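Local coordinates for hypothetical protein Atu0741 (Agrobacterium tumefaciens str. C58, PDB 1ZHV) that is of unknown function but carries two ACT-like domains in tandem, a fold that in many relatives binds small ligands such as amino acids, at residues K5-N10 with K66-F71; G14-S19 with Q54-D59. All blocks are in the same frame, centred on the assembly; numbering follows the deposited sequence.

From the N terminus, strand 5-8 comes first and strand 13-18 follows it. The chain then forms strands 35-38 and 43-48 and turns back through residues 54-56 into strand 57-67. The start of that long strand pairs with 13-18, which closes the inner loop at contact 2. Its far end pairs with 5-8, which closes the outer loop at contact 1. Contact 2 is therefore nested inside contact 1. The two centres are about 26 Å apart, on opposite sides of the chain's centre. Through strand 57-67, both contacts belong to one mixed sheet, which joins the N-terminal ACT-like part to the ACT domain.

Contact 1: residues K5-N10 with K66-F71; sequences KLKILN and KFQGPF
Lys7 and Lys66 face each other as an antiparallel hydrogen-bonded pair. Lys7 N donates to Lys66 O at 2.9 Å. The return bond, from Lys66 N to Lys7 O, is 2.8 Å long. Two residues along, Gln68 N donates to Lys5 O at 2.8 Å, with an N-H...O angle of 167°. Between these bonds Leu6 and Phe67 form a non-hydrogen-bonded pair, and Leu6 CA makes a CA-H...O contact of 3.4 Å with Lys66 O. A water bridges the two segments, accepting from Lys5 N and donating to Gln68 O.

This pairing places strand 5-8 along the end of strand 57-67 in a mixed sheet, consistent with the ACT-like fold.

Lys7 has CG anti to its backbone N (chi1 180°) and runs fully extended. Its chain crosses the Gln68 side chain at about a right angle, near the amide end, though their closeness as modelled is doubtful. Gln68 CB also packs on Lys5 CB, at 4.0 Å. At the other end of the pairing, the tip of Leu9 comes nearer, with CD1 4.0 Å from Lys66 CB; these two side chains also cross at about a right angle. The ammonium groups of Lys7 and Lys66 stay apart, with 6.1 Å between the two NZ atoms.

Strand 5-8 lies between two neighbours, because its other edge pairs in parallel with strand 124-126 through Leu6 and Ile8. Leu6 and Phe67 are buried on the sheet face that helix 78-87 covers, and both touch Val82. Beyond Phe67 the sheet continues into strand 102-107, through a backbone bond to Asp102.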
ATOM      1  N   LYS A   5      13.951   0.233  -4.141  1.00 15.07           N
ATOM      2  CA  LYS A   5      13.644   1.653  -4.135  1.00 15.65           C
ATOM      3  C   LYS A   5      12.138   1.762  -3.916  1.00 14.47           C
ATOM      4  O   LYS A   5      11.355   1.185  -4.673  1.00 15.68           O
ATOM      5  CB  LYS A   5      14.030   2.275  -5.479  1.00 17.78           C
ATOM      6  CG  LYS A   5      15.523   2.213  -5.780  1.00 21.26           C
ATOM      7  CD  LYS A   5      15.790   2.190  -7.280  1.00 25.97           C
ATOM      8  CE  LYS A   5      15.319   0.873  -7.891  1.00 28.57           C
ATOM      9  NZ  LYS A   5      15.549   0.793  -9.361  1.00 30.72           N
ATOM     10  N   LEU A   6      11.734   2.469  -2.866  1.00 12.32           N
ATOM     11  CA  LEU A   6      10.314   2.637  -2.575  1.00 14.36           C
ATOM     12  C   LEU A   6       9.910   4.096  -2.687  1.00 12.84           C
ATOM     13  O   LEU A   6      10.544   4.978  -2.108  1.00 16.68           O
ATOM     14  CB  LEU A   6       9.971   2.117  -1.176  1.00 16.51           C
ATOM     15  CG  LEU A   6      10.173   0.618  -0.941  1.00 18.28           C
ATOM     16  CD1 LEU A   6      11.609   0.360  -0.507  1.00 24.44           C
ATOM     17  CD2 LEU A   6       9.203   0.137   0.131  1.00 21.09           C
ATOM     18  N   LYS A   7       8.835   4.344  -3.424  1.00  9.34           N
ATOM     19  CA  LYS A   7       8.347   5.698  -3.634  1.00  8.01           C
ATOM     20  C   LYS A   7       7.023   5.899  -2.916  1.00  9.07           C
ATOM     21  O   LYS A   7       6.047   5.199  -3.181  1.00  7.55           O
ATOM     22  CB  LYS A   7       8.171   5.942  -5.133  1.00 10.98           C
ATOM     23  CG  LYS A   7       7.655   7.314  -5.501  1.00 14.23           C
ATOM     24  CD  LYS A   7       7.449   7.427  -7.002  1.00 18.22           C
ATOM     25  CE  LYS A   7       6.980   8.821  -7.383  1.00 21.96           C
ATOM     26  NZ  LYS A   7       6.757   8.948  -8.851  1.00 23.57           N
ATOM     27  N   ILE A   8       6.984   6.865  -2.008  1.00  7.90           N
ATOM     28  CA  ILE A   8       5.758   7.112  -1.276  1.00  9.25           C
ATOM     29  C   ILE A   8       4.735   7.789  -2.181  1.00 10.75           C
ATOM     30  O   ILE A   8       5.094   8.524  -3.106  1.00 11.16           O
ATOM     31  CB  ILE A   8       6.036   8.000  -0.031  1.00  8.85           C
ATOM     32  CG1 ILE A   8       4.873   7.900   0.957  1.00 12.54           C
ATOM     33  CG2 ILE A   8       6.223   9.456  -0.453  1.00 11.06           C
ATOM     34  CD1 ILE A   8       5.151   8.560   2.292  1.00 16.79           C
ATOM     35  N   LEU A   9       3.460   7.495  -1.943  1.00 10.01           N
ATOM     36  CA  LEU A   9       2.379   8.124  -2.690  1.00 11.82           C
ATOM     37  C   LEU A   9       1.727   9.140  -1.764  1.00 11.57           C
ATOM     38  O   LEU A   9       1.725   8.973  -0.541  1.00 13.14           O
ATOM     39  CB  LEU A   9       1.318   7.102  -3.135  1.00 13.74           C
ATOM     40  CG  LEU A   9       1.602   6.172  -4.316  1.00 16.01           C
ATOM     41  CD1 LEU A   9       2.734   5.213  -3.968  1.00 21.51           C
ATOM     42  CD2 LEU A   9       0.335   5.390  -4.647  1.00 17.26           C
ATOM     43  N   ASN A  10       1.180  10.191  -2.362  1.00 14.61           N
ATOM     44  CA  ASN A  10       0.494  11.228  -1.614  1.00 17.36           C
ATOM     45  C   ASN A  10      -0.891  10.717  -1.228  1.00 16.28           C
ATOM     46  O   ASN A  10      -1.422   9.814  -1.881  1.00 17.41           O
ATOM     47  CB  ASN A  10       0.337  12.493  -2.469  1.00 22.22           C
ATOM     48  CG  ASN A  10      -0.336  13.615  -1.714  1.00 23.95           C
ATOM     49  OD1 ASN A  10       0.136  14.021  -0.655  1.00 27.64           O
ATOM     50  ND2 ASN A  10      -1.447  14.113  -2.242  1.00 29.43           N
ATOM     51  N   LYS A  66       5.145   2.584  -3.615  1.00  9.71           N
ATOM     52  CA  LYS A  66       5.263   1.817  -4.843  1.00  9.38           C
ATOM     53  C   LYS A  66       6.678   1.254  -4.918  1.00 10.12           C
ATOM     54  O   LYS A  66       7.641   1.966  -4.627  1.00  9.61           O
ATOM     55  CB  LYS A  66       5.029   2.717  -6.058  1.00 10.08           C
ATOM     56  CG  LYS A  66       5.192   1.998  -7.393  1.00 12.15           C
ATOM     57  CD  LYS A  66       5.053   2.975  -8.544  1.00 15.93           C
ATOM     58  CE  LYS A  66       6.323   3.778  -8.728  1.00 20.77           C
ATOM     59  NZ  LYS A  66       7.431   2.911  -9.218  1.00 25.28           N
ATOM     60  N   PHE A  67       6.805  -0.026  -5.267  1.00  9.01           N
ATOM     61  CA  PHE A  67       8.131  -0.624  -5.442  1.00 11.20           C
ATOM     62  C   PHE A  67       8.534  -0.084  -6.819  1.00 13.68           C
ATOM     63  O   PHE A  67       7.822  -0.301  -7.805  1.00 13.36           O
ATOM     64  CB  PHE A  67       8.057  -2.155  -5.499  1.00  9.42           C
ATOM     65  CG  PHE A  67       7.929  -2.827  -4.153  1.00 11.27           C
ATOM     66  CD1 PHE A  67       6.968  -2.425  -3.233  1.00 12.35           C
ATOM     67  CD2 PHE A  67       8.738  -3.915  -3.836  1.00 10.08           C
ATOM     68  CE1 PHE A  67       6.815  -3.102  -2.023  1.00 12.30           C
ATOM     69  CE2 PHE A  67       8.593  -4.594  -2.633  1.00 12.51           C
ATOM     70  CZ  PHE A  67       7.628  -4.189  -1.722  1.00 11.69           C
ATOM     71  N   GLN A  68       9.676   0.598  -6.882  1.00 16.14           N
ATOM     72  CA  GLN A  68      10.152   1.241  -8.113  1.00 21.60           C
ATOM     73  C   GLN A  68      11.105   0.590  -9.112  1.00 24.54           C
ATOM     74  O   GLN A  68      11.804  -0.394  -8.830  1.00 26.86           O
ATOM     75  CB  GLN A  68      10.765   2.587  -7.758  1.00 21.82           C
ATOM     76  CG  GLN A  68       9.789   3.663  -7.388  1.00 25.10           C
ATOM     77  CD  GLN A  68      10.502   4.952  -7.061  1.00 27.61           C
ATOM     78  OE1 GLN A  68      11.273   5.016  -6.109  1.00 30.38           O
ATOM     79  NE2 GLN A  68      10.261   5.985  -7.855  1.00 28.39           N
ATOM     80  N   GLY A  69      11.109   1.223 -10.288  1.00 29.19           N
ATOM     81  CA  GLY A  69      11.944   0.850 -11.417  1.00 31.61           C
ATOM     82  C   GLY A  69      11.899  -0.580 -11.913  1.00 33.66           C
ATOM     83  O   GLY A  69      11.162  -1.416 -11.375  1.00 34.28           O
ATOM     84  N   PRO A  70      12.694  -0.893 -12.968  1.00 34.51           N
ATOM     85  CA  PRO A  70      12.762  -2.236 -13.551  1.00 34.96           C
ATOM     86  C   PRO A  70      13.185  -3.238 -12.487  1.00 35.08           C
ATOM     87  O   PRO A  70      13.903  -2.883 -11.550  1.00 36.86           O
ATOM     88  CB  PRO A  70      13.857  -2.100 -14.613  1.00 34.53           C
ATOM     89  CG  PRO A  70      13.777  -0.710 -15.040  1.00 34.49           C
ATOM     90  CD  PRO A  70      13.612   0.002 -13.704  1.00 34.74           C
ATOM     91  N   PHE A  71      12.762  -4.488 -12.628  1.00 34.98           N
ATOM     92  CA  PHE A  71      13.145  -5.495 -11.651  1.00 33.66           C
ATOM     93  C   PHE A  71      13.976  -6.627 -12.251  1.00 34.46           C
ATOM     94  O   PHE A  71      13.486  -7.744 -12.439  1.00 34.08           O
ATOM     95  CB  PHE A  71      11.909  -6.082 -10.957  1.00 31.58           C
ATOM     96  CG  PHE A  71      11.182  -5.106 -10.079  1.00 29.98           C
ATOM     97  CD1 PHE A  71      11.790  -4.582  -8.943  1.00 28.89           C
ATOM     98  CD2 PHE A  71       9.884  -4.709 -10.388  1.00 28.67           C
ATOM     99  CE1 PHE A  71      11.121  -3.672  -8.130  1.00 28.32           C
ATOM    100  CE2 PHE A  71       9.205  -3.799  -9.582  1.00 27.24           C
ATOM    101  CZ  PHE A  71       9.823  -3.282  -8.451  1.00 27.92           C
TER
HETATM  102  O   HOH W   1      13.624  -1.384  -6.717  1.00 29.80           O

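Contact 2: residues G14-S19 with Q54-D59; sequences GIARLS and QDVRVD
Ile15 and Asp59 are joined by two backbone bonds as an antiparallel hydrogen-bonded pair. Ile15 N gives its hydrogen to Asp59 O at 2.9 Å, and Asp59 N gives its own to Ile15 O at 2.8 Å. Arg17 N adds a third bond, to Arg57 O. In place of a direct return bond, a water accepts from Arg57 N and donates to Arg17 O, where the strands begin to part.

The side chains sort onto two faces. Ala16 and Val58 share one face as a non-hydrogen-bonded pair. Val58 CG1 stands between the backbone N and the carbonyl carbon (chi1 65°). This rotamer leaves CG2 directed at the partner strand, 3.4 Å from Ile15 O. Val56 lies in the loop leading into strand 57-67. Its CG1 methyl packs against two others, Ala16 CB (3.8 Å) and Leu18 CD1 (3.7 Å). Ala16 also rests against Trp27 of a loop.

The other face carries Ile15, Arg17, Arg57 and Asp59. The two arginines lie side by side and point the same way. Arg17 is extended as far as NE, whereas Arg57 is bent at chi3 (-65°). Their guanidinium planes are turned 77° apart. The like charges are close, with Arg17 NE 4.3 Å from Arg57 NH2, but Arg17 NH2 has a hydrogen bond of its own to Asp41 O. Asp59 OD1 turns to a salt bridge with Arg107 and a hydrogen bond from Trp62.

The pairing links the N-terminal ACT-like family region to the strand that opens the ACT family region, consistent with two related units sharing one mixed sheet. Leu18 packs on Leu43 and Ile45. Strand 13-18 is an inner strand, lying between strand 57-67 and strand 43-48, to which Gly14, Ala16 and Leu18 bond.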
ATOM      1  N   GLY A  14      -7.519   3.938   2.688  1.00 10.08           N
ATOM      2  CA  GLY A  14      -8.326   3.132   3.580  1.00 10.16           C
ATOM      3  C   GLY A  14      -8.663   1.826   2.893  1.00  8.40           C
ATOM      4  O   GLY A  14      -8.622   1.747   1.665  1.00  8.25           O
ATOM      5  N   ILE A  15      -8.977   0.802   3.683  1.00  8.95           N
ATOM      6  CA  ILE A  15      -9.343  -0.509   3.153  1.00  9.58           C
ATOM      7  C   ILE A  15     -10.820  -0.721   3.466  1.00  9.19           C
ATOM      8  O   ILE A  15     -11.190  -0.940   4.624  1.00  9.98           O
ATOM      9  CB  ILE A  15      -8.563  -1.644   3.838  1.00 10.40           C
ATOM     10  CG1 ILE A  15      -7.085  -1.270   3.984  1.00 15.37           C
ATOM     11  CG2 ILE A  15      -8.727  -2.924   3.037  1.00 13.47           C
ATOM     12  CD1 ILE A  15      -6.370  -1.035   2.699  1.00 18.63           C
ATOM     13  N   ALA A  16     -11.661  -0.648   2.443  1.00  7.84           N
ATOM     14  CA  ALA A  16     -13.087  -0.832   2.656  1.00  9.73           C
ATOM     15  C   ALA A  16     -13.540  -2.264   2.460  1.00 10.62           C
ATOM     16  O   ALA A  16     -12.967  -3.007   1.666  1.00  9.39           O
ATOM     17  CB  ALA A  16     -13.879   0.089   1.737  1.00 10.44           C
ATOM     18  N   ARG A  17     -14.561  -2.672   3.207  1.00 10.28           N
ATOM     19  CA  ARG A  17     -15.080  -4.016   3.031  1.00 11.77           C
ATOM     20  C   ARG A  17     -16.547  -3.950   2.636  1.00 11.62           C
ATOM     21  O   ARG A  17     -17.374  -3.402   3.365  1.00 12.33           O
ATOM     22  CB  ARG A  17     -14.928  -4.887   4.281  1.00 14.25           C
ATOM     23  CG  ARG A  17     -15.234  -6.339   3.924  1.00 20.28           C
ATOM     24  CD  ARG A  17     -15.512  -7.300   5.058  1.00 24.25           C
ATOM     25  NE  ARG A  17     -15.899  -8.586   4.474  1.00 28.16           N
ATOM     26  CZ  ARG A  17     -16.189  -9.686   5.163  1.00 30.76           C
ATOM     27  NH1 ARG A  17     -16.142  -9.680   6.489  1.00 32.32           N
ATOM     28  NH2 ARG A  17     -16.523 -10.799   4.521  1.00 32.03           N
ATOM     29  N   LEU A  18     -16.852  -4.513   1.469  1.00 10.41           N
ATOM     30  CA  LEU A  18     -18.211  -4.547   0.930  1.00 13.60           C
ATOM     31  C   LEU A  18     -18.676  -5.986   0.810  1.00 13.35           C
ATOM     32  O   LEU A  18     -17.884  -6.910   0.989  1.00 15.89           O
ATOM     33  CB  LEU A  18     -18.258  -3.909  -0.461  1.00 12.67           C
ATOM     34  CG  LEU A  18     -18.265  -2.382  -0.504  1.00 15.19           C
ATOM     35  CD1 LEU A  18     -16.914  -1.927  -0.016  1.00 16.77           C
ATOM     36  CD2 LEU A  18     -18.546  -1.831  -1.913  1.00 15.31           C
ATOM     37  N   SER A  19     -19.957  -6.163   0.486  1.00 14.00           N
ATOM     38  CA  SER A  19     -20.556  -7.484   0.317  1.00 15.81           C
ATOM     39  C   SER A  19     -19.919  -8.237  -0.850  1.00 14.25           C
ATOM     40  O   SER A  19     -19.676  -7.670  -1.918  1.00 12.90           O
ATOM     41  CB  SER A  19     -22.071  -7.349   0.082  1.00 18.04           C
ATOM     42  OG  SER A  19     -22.682  -8.615  -0.118  1.00 26.13           O
ATOM     43  N   GLN A  54     -19.506   6.956   4.369  1.00 20.07           N
ATOM     44  CA  GLN A  54     -19.685   6.706   5.801  1.00 21.32           C
ATOM     45  C   GLN A  54     -20.553   5.487   6.123  1.00 21.35           C
ATOM     46  O   GLN A  54     -20.643   5.078   7.280  1.00 21.94           O
ATOM     47  CB  GLN A  54     -20.298   7.938   6.472  1.00 24.35           C
ATOM     48  CG  GLN A  54     -19.439   9.189   6.391  1.00 27.93           C
ATOM     49  CD  GLN A  54     -18.072   9.002   7.039  1.00 30.12           C
ATOM     50  OE1 GLN A  54     -17.785   7.954   7.620  1.00 31.98           O
ATOM     51  NE2 GLN A  54     -17.226  10.019   6.945  1.00 30.50           N
ATOM     52  N   ASP A  55     -21.203   4.920   5.109  1.00 20.18           N
ATOM     53  CA  ASP A  55     -22.058   3.747   5.301  1.00 22.12           C
ATOM     54  C   ASP A  55     -21.310   2.456   4.953  1.00 20.63           C
ATOM     55  O   ASP A  55     -21.921   1.391   4.852  1.00 19.94           O
ATOM     56  CB  ASP A  55     -23.327   3.874   4.442  1.00 25.28           C
ATOM     57  CG  ASP A  55     -23.049   3.730   2.957  1.00 29.91           C
ATOM     58  OD1 ASP A  55     -21.940   4.104   2.532  1.00 32.97           O
ATOM     59  OD2 ASP A  55     -23.940   3.261   2.209  1.00 32.89           O
ATOM     60  N   VAL A  56     -19.990   2.552   4.771  1.00 19.85           N
ATOM     61  CA  VAL A  56     -19.172   1.380   4.435  1.00 19.11           C
ATOM     62  C   VAL A  56     -18.118   1.066   5.504  1.00 17.79           C
ATOM     63  O   VAL A  56     -17.453   1.964   6.027  1.00 17.63           O
ATOM     64  CB  VAL A  56     -18.459   1.566   3.051  1.00 20.03           C
ATOM     65  CG1 VAL A  56     -17.551   0.385   2.752  1.00 20.84           C
ATOM     66  CG2 VAL A  56     -19.496   1.713   1.941  1.00 19.26           C
ATOM     67  N   ARG A  57     -17.989  -0.217   5.838  1.00 16.63           N
ATOM     68  CA  ARG A  57     -17.001  -0.648   6.819  1.00 14.78           C
ATOM     69  C   ARG A  57     -15.629  -0.354   6.246  1.00 12.98           C
ATOM     70  O   ARG A  57     -15.368  -0.613   5.069  1.00 11.66           O
ATOM     71  CB  ARG A  57     -17.143  -2.142   7.121  1.00 17.71           C
ATOM     72  CG  ARG A  57     -18.329  -2.463   8.021  1.00 22.06           C
ATOM     73  CD  ARG A  57     -18.168  -3.821   8.691  1.00 24.89           C
ATOM     74  NE  ARG A  57     -18.181  -4.921   7.733  1.00 25.09           N
ATOM     75  CZ  ARG A  57     -19.208  -5.204   6.937  1.00 25.06           C
ATOM     76  NH1 ARG A  57     -20.311  -4.464   6.984  1.00 24.97           N
ATOM     77  NH2 ARG A  57     -19.138  -6.228   6.099  1.00 23.71           N
ATOM     78  N   VAL A  58     -14.745   0.183   7.073  1.00 11.17           N
ATOM     79  CA  VAL A  58     -13.427   0.533   6.587  1.00 11.12           C
ATOM     80  C   VAL A  58     -12.355   0.519   7.660  1.00 11.63           C
ATOM     81  O   VAL A  58     -12.616   0.786   8.830  1.00 12.85           O
ATOM     82  CB  VAL A  58     -13.454   1.942   5.923  1.00 10.30           C
ATOM     83  CG1 VAL A  58     -13.779   3.006   6.957  1.00 13.57           C
ATOM     84  CG2 VAL A  58     -12.122   2.233   5.248  1.00 11.26           C
ATOM     85  N   ASP A  59     -11.147   0.173   7.235  1.00 11.89           N
ATOM     86  CA  ASP A  59      -9.971   0.147   8.095  1.00 12.16           C
ATOM     87  C   ASP A  59      -9.200   1.337   7.520  1.00 13.61           C
ATOM     88  O   ASP A  59      -8.476   1.198   6.534  1.00 11.95           O
ATOM     89  CB  ASP A  59      -9.199  -1.157   7.880  1.00 13.12           C
ATOM     90  CG  ASP A  59      -8.055  -1.326   8.857  1.00 12.39           C
ATOM     91  OD1 ASP A  59      -7.482  -0.303   9.269  1.00 14.91           O
ATOM     92  OD2 ASP A  59      -7.717  -2.482   9.198  1.00 15.38           O
TER
HETATM   93  O   HOH W   2     -19.563  -2.202   4.224  1.00 18.38           O